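Local coordinates for major capsid protein (Faustovirus, PDB 5J7O) that forms the capsid shell of a large double-stranded DNA virus, as a double jelly-roll major capsid protein assembled in threes, at residues B[92-104]-B[303-315]. Numbering follows the deposited sequence.
Sequences SIPQFGDFFSDMV and FRDPRLAIASVSI
Phe100 and Ile310 face each other as an antiparallel hydrogen-bonded pair, and their side chains fill the same side of the sheet. The Phe100 ring is a wedge. The CB of Ile310 sits over one face of it, 4.2 Å from the ring centroid, a CH-pi contact. CG2 of Ile93 covers the opposite face. Phe100 CG lies between its own N and carbonyl carbon (chi1 51°), which lays the ring against Ile310. On the other face of the sheet Phe99 lies across the chain of 309-311. Phe99 CD2 rests 3.4 Å from Ala311 CA, while Phe99 CB meets the methyl of Ala309. One end of the pairing is fixed by a nearly straight bond from Ser312 N to Asp98 O, 2.8 Å. Ser312 CB nestles against the carbonyls of Gly97 and Asp98, 3.4 Å from Gly97 O. A water joins Asp98 O to Val313 N. Past the other end, Met103 reaches the Phe303 ring with an extended chain. Met103 SD lies at the ring edge, a Met-aromatic contact, and Met103 CE touches Phe303 CE1 at 3.7 Å. Ser101 O also meets that edge, while Ser101 OG bonds to Phe303 O. Asp102 CB lies over one face of the Arg304 guanidinium, near its rim; Arg304 NH1 also bonds Asn552 of the second subunit. Strand 99-109 pairs antiparallel with 389-401, 310-311 and 293-298, while Phe99 and Ala309 pack on Ile59 of the third subunit.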
loop_
_atom_site.group_PDB
_atom_site.type_symbol
_atom_site.label_atom_id
_atom_site.label_comp_id
_atom_site.label_asym_id
_atom_site.label_seq_id
_atom_site.Cartn_x
_atom_site.Cartn_y
_atom_site.Cartn_z
ATOM N N SER B 92 -0.911 38.106 10.972
ATOM C CA SER B 92 -0.205 38.362 12.215
ATOM C C SER B 92 -0.333 37.146 13.123
ATOM O O SER B 92 -1.341 36.434 13.100
ATOM C CB SER B 92 -0.758 39.602 12.918
ATOM O OG SER B 92 -0.418 40.786 12.219
ATOM N N ILE B 93 0.708 36.898 13.907
ATOM C CA ILE B 93 0.659 35.835 14.906
ATOM C C ILE B 93 0.148 36.459 16.199
ATOM O O ILE B 93 0.903 37.160 16.888
ATOM C CB ILE B 93 2.030 35.167 15.092
ATOM C CG1 ILE B 93 2.546 34.649 13.748
ATOM C CG2 ILE B 93 1.931 34.027 16.094
ATOM C CD1 ILE B 93 3.930 34.043 13.813
ATOM N N PRO B 94 -1.118 36.244 16.557
ATOM C CA PRO B 94 -1.692 36.957 17.702
ATOM C C PRO B 94 -1.012 36.572 19.005
ATOM O O PRO B 94 -0.388 35.516 19.132
ATOM C CB PRO B 94 -3.163 36.519 17.698
ATOM C CG PRO B 94 -3.401 35.942 16.336
ATOM C CD PRO B 94 -2.094 35.346 15.923
ATOM N N GLN B 95 -1.136 37.461 19.984
ATOM C CA GLN B 95 -0.634 37.189 21.321
ATOM C C GLN B 95 -1.669 36.359 22.071
ATOM O O GLN B 95 -2.797 36.812 22.291
ATOM C CB GLN B 95 -0.337 38.492 22.055
ATOM C CG GLN B 95 0.597 38.330 23.237
ATOM C CD GLN B 95 1.221 39.641 23.656
ATOM O OE1 GLN B 95 2.269 40.033 23.142
ATOM N NE2 GLN B 95 0.580 40.330 24.592
ATOM N N PHE B 96 -1.290 35.140 22.445
ATOM C CA PHE B 96 -2.224 34.224 23.085
ATOM C C PHE B 96 -1.517 33.398 24.152
ATOM O O PHE B 96 -1.700 33.633 25.350
ATOM C CB PHE B 96 -2.873 33.314 22.039
ATOM C CG PHE B 96 -4.054 32.538 22.550
ATOM C CD1 PHE B 96 -4.739 32.948 23.682
ATOM C CD2 PHE B 96 -4.476 31.392 21.896
ATOM C CE1 PHE B 96 -5.824 32.230 24.149
ATOM C CE2 PHE B 96 -5.560 30.670 22.359
ATOM C CZ PHE B 96 -6.235 31.090 23.487
ATOM N N GLY B 97 -0.703 32.430 23.727
ATOM C CA GLY B 97 -0.005 31.578 24.666
ATOM C C GLY B 97 1.376 32.097 25.024
ATOM O O GLY B 97 1.865 33.081 24.473
ATOM N N ASP B 98 2.002 31.415 25.986
ATOM C CA ASP B 98 3.398 31.697 26.300
ATOM C C ASP B 98 4.311 31.278 25.157
ATOM O O ASP B 98 5.380 31.869 24.965
ATOM C CB ASP B 98 3.802 30.984 27.591
ATOM C CG ASP B 98 2.922 31.363 28.765
ATOM O OD1 ASP B 98 2.652 32.569 28.943
ATOM O OD2 ASP B 98 2.493 30.454 29.507
ATOM N N PHE B 99 3.908 30.261 24.399
ATOM C CA PHE B 99 4.643 29.782 23.241
ATOM C C PHE B 99 3.647 29.519 22.121
ATOM O O PHE B 99 2.455 29.317 22.366
ATOM C CB PHE B 99 5.432 28.497 23.554
ATOM C CG PHE B 99 6.400 28.631 24.698
ATOM C CD1 PHE B 99 5.961 28.566 26.010
ATOM C CD2 PHE B 99 7.754 28.793 24.458
ATOM C CE1 PHE B 99 6.850 28.685 27.062
ATOM C CE2 PHE B 99 8.649 28.911 25.505
ATOM C CZ PHE B 99 8.195 28.860 26.808
ATOM N N PHE B 100 4.137 29.527 20.884
ATOM C CA PHE B 100 3.339 29.075 19.753
ATOM C C PHE B 100 4.113 28.016 18.982
ATOM O O PHE B 100 5.345 28.049 18.911
ATOM C CB PHE B 100 2.909 30.234 18.825
ATOM C CG PHE B 100 4.031 31.133 18.381
ATOM C CD1 PHE B 100 4.391 32.237 19.138
ATOM C CD2 PHE B 100 4.691 30.902 17.186
ATOM C CE1 PHE B 100 5.408 33.077 18.724
ATOM C CE2 PHE B 100 5.710 31.739 16.766
ATOM C CZ PHE B 100 6.068 32.827 17.536
ATOM N N SER B 101 3.371 27.063 18.415
ATOM C CA SER B 101 3.977 25.864 17.850
ATOM C C SER B 101 3.518 25.615 16.418
ATOM O O SER B 101 3.714 26.462 15.540
ATOM C CB SER B 101 3.656 24.653 18.729
ATOM O OG SER B 101 4.451 23.535 18.377
ATOM N N ASP B 102 2.906 24.457 16.175
ATOM C CA ASP B 102 2.573 24.048 14.817
ATOM C C ASP B 102 1.503 24.954 14.215
ATOM O O ASP B 102 0.627 25.474 14.910
ATOM C CB ASP B 102 2.104 22.592 14.798
ATOM C CG ASP B 102 0.959 22.332 15.757
ATOM O OD1 ASP B 102 1.206 22.305 16.981
ATOM O OD2 ASP B 102 -0.184 22.143 15.288
ATOM N N MET B 103 1.588 25.138 12.898
ATOM C CA MET B 103 0.695 26.025 12.168
ATOM C C MET B 103 0.130 25.309 10.951
ATOM O O MET B 103 0.829 24.529 10.297
ATOM C CB MET B 103 1.416 27.306 11.730
ATOM C CG MET B 103 1.939 28.146 12.883
ATOM S SD MET B 103 2.707 29.683 12.337
ATOM C CE MET B 103 3.128 30.421 13.914
ATOM N N VAL B 104 -1.136 25.584 10.653
ATOM C CA VAL B 104 -1.812 25.012 9.495
ATOM C C VAL B 104 -2.802 26.044 8.972
ATOM O O VAL B 104 -3.443 26.758 9.748
ATOM C CB VAL B 104 -2.493 23.670 9.850
ATOM C CG1 VAL B 104 -3.595 23.865 10.882
ATOM C CG2 VAL B 104 -3.025 22.988 8.605
ATOM N N PHE B 303 9.575 24.892 14.068
ATOM C CA PHE B 303 8.955 25.039 15.380
ATOM C C PHE B 303 7.631 24.293 15.443
ATOM O O PHE B 303 6.794 24.571 16.307
ATOM C CB PHE B 303 8.762 26.518 15.733
ATOM C CG PHE B 303 8.047 27.313 14.683
ATOM C CD1 PHE B 303 6.661 27.303 14.600
ATOM C CD2 PHE B 303 8.759 28.091 13.790
ATOM C CE1 PHE B 303 6.005 28.050 13.636
ATOM C CE2 PHE B 303 8.110 28.844 12.828
ATOM C CZ PHE B 303 6.730 28.820 12.749
ATOM N N ARG B 304 7.422 23.356 14.515
ATOM C CA ARG B 304 6.287 22.452 14.627
ATOM C C ARG B 304 6.488 21.464 15.766
ATOM O O ARG B 304 5.515 21.047 16.407
ATOM C CB ARG B 304 6.081 21.725 13.297
ATOM C CG ARG B 304 5.191 20.496 13.351
ATOM C CD ARG B 304 4.750 20.111 11.948
ATOM N NE ARG B 304 4.115 21.247 11.286
ATOM C CZ ARG B 304 2.816 21.512 11.351
ATOM N NH1 ARG B 304 2.011 20.711 12.036
ATOM N NH2 ARG B 304 2.318 22.572 10.729
ATOM N N ASP B 305 7.734 21.093 16.031
ATOM C CA ASP B 305 8.095 20.253 17.162
ATOM C C ASP B 305 7.656 20.917 18.463
ATOM O O ASP B 305 8.049 22.065 18.723
ATOM C CB ASP B 305 9.608 20.027 17.153
ATOM C CG ASP B 305 10.058 18.938 18.112
ATOM O OD1 ASP B 305 9.366 18.681 19.118
ATOM O OD2 ASP B 305 11.128 18.345 17.859
ATOM N N PRO B 306 6.843 20.253 19.294
ATOM C CA PRO B 306 6.456 20.867 20.577
ATOM C C PRO B 306 7.642 21.245 21.446
ATOM O O PRO B 306 7.599 22.271 22.136
ATOM C CB PRO B 306 5.594 19.779 21.235
ATOM C CG PRO B 306 5.072 18.971 20.095
ATOM C CD PRO B 306 6.166 18.965 19.065
ATOM N N ARG B 307 8.708 20.439 21.426
ATOM C CA ARG B 307 9.912 20.763 22.185
ATOM C C ARG B 307 10.503 22.102 21.764
ATOM O O ARG B 307 11.171 22.766 22.566
ATOM C CB ARG B 307 10.951 19.656 22.004
ATOM C CG ARG B 307 10.587 18.324 22.635
ATOM C CD ARG B 307 11.600 17.256 22.251
ATOM N NE ARG B 307 11.597 16.990 20.815
ATOM C CZ ARG B 307 12.387 16.101 20.222
ATOM N NH1 ARG B 307 13.254 15.401 20.942
ATOM N NH2 ARG B 307 12.319 15.917 18.910
ATOM N N LEU B 308 10.264 22.518 20.521
ATOM C CA LEU B 308 10.898 23.696 19.944
ATOM C C LEU B 308 9.919 24.853 19.770
ATOM O O LEU B 308 10.092 25.690 18.880
ATOM C CB LEU B 308 11.543 23.338 18.608
ATOM C CG LEU B 308 12.349 22.040 18.642
ATOM C CD1 LEU B 308 12.903 21.710 17.267
ATOM C CD2 LEU B 308 13.461 22.136 19.673
ATOM N N ALA B 309 8.885 24.907 20.606
ATOM C CA ALA B 309 7.956 26.026 20.567
ATOM C C ALA B 309 8.696 27.332 20.835
ATOM O O ALA B 309 9.663 27.380 21.600
ATOM C CB ALA B 309 6.837 25.826 21.589
ATOM N N ILE B 310 8.239 28.397 20.186
ATOM C CA ILE B 310 8.910 29.690 20.242
ATOM C C ILE B 310 8.321 30.511 21.380
ATOM O O ILE B 310 7.098 30.673 21.474
ATOM C CB ILE B 310 8.781 30.433 18.902
ATOM C CG1 ILE B 310 9.466 29.640 17.789
ATOM C CG2 ILE B 310 9.368 31.832 19.008
ATOM C CD1 ILE B 310 9.408 30.318 16.441
ATOM N N ALA B 311 9.190 31.036 22.241
ATOM C CA ALA B 311 8.746 31.882 23.340
ATOM C C ALA B 311 8.099 33.148 22.800
ATOM O O ALA B 311 8.710 33.884 22.018
ATOM C CB ALA B 311 9.924 32.226 24.249
ATOM N N SER B 312 6.854 33.397 23.217
ATOM C CA SER B 312 6.125 34.564 22.729
ATOM C C SER B 312 6.839 35.862 23.083
ATOM O O SER B 312 6.708 36.859 22.363
ATOM C CB SER B 312 4.703 34.568 23.293
ATOM O OG SER B 312 3.954 35.658 22.787
ATOM N N VAL B 313 7.602 35.870 24.178
ATOM C CA VAL B 313 8.338 37.073 24.550
ATOM C C VAL B 313 9.560 37.263 23.658
ATOM O O VAL B 313 9.945 38.400 23.359
ATOM C CB VAL B 313 8.727 37.023 26.040
ATOM C CG1 VAL B 313 7.483 36.983 26.913
ATOM C CG2 VAL B 313 9.615 35.821 26.327
ATOM N N SER B 314 10.178 36.168 23.204
ATOM C CA SER B 314 11.442 36.258 22.481
ATOM C C SER B 314 11.279 36.770 21.055
ATOM O O SER B 314 12.236 37.318 20.497
ATOM C CB SER B 314 12.142 34.898 22.465
ATOM O OG SER B 314 11.413 33.954 21.701
ATOM N N ILE B 315 10.113 36.591 20.451
ATOM C CA ILE B 315 9.771 37.218 19.183
ATOM C C ILE B 315 8.551 38.102 19.413
ATOM O O ILE B 315 7.414 37.628 19.395
ATOM C CB ILE B 315 9.516 36.176 18.079
ATOM C CG1 ILE B 315 10.800 35.388 17.805
ATOM C CG2 ILE B 315 9.034 36.853 16.804
ATOM C CD1 ILE B 315 10.772 34.576 16.528
HETATM O O HOH W 1 7.028 33.808 26.062
#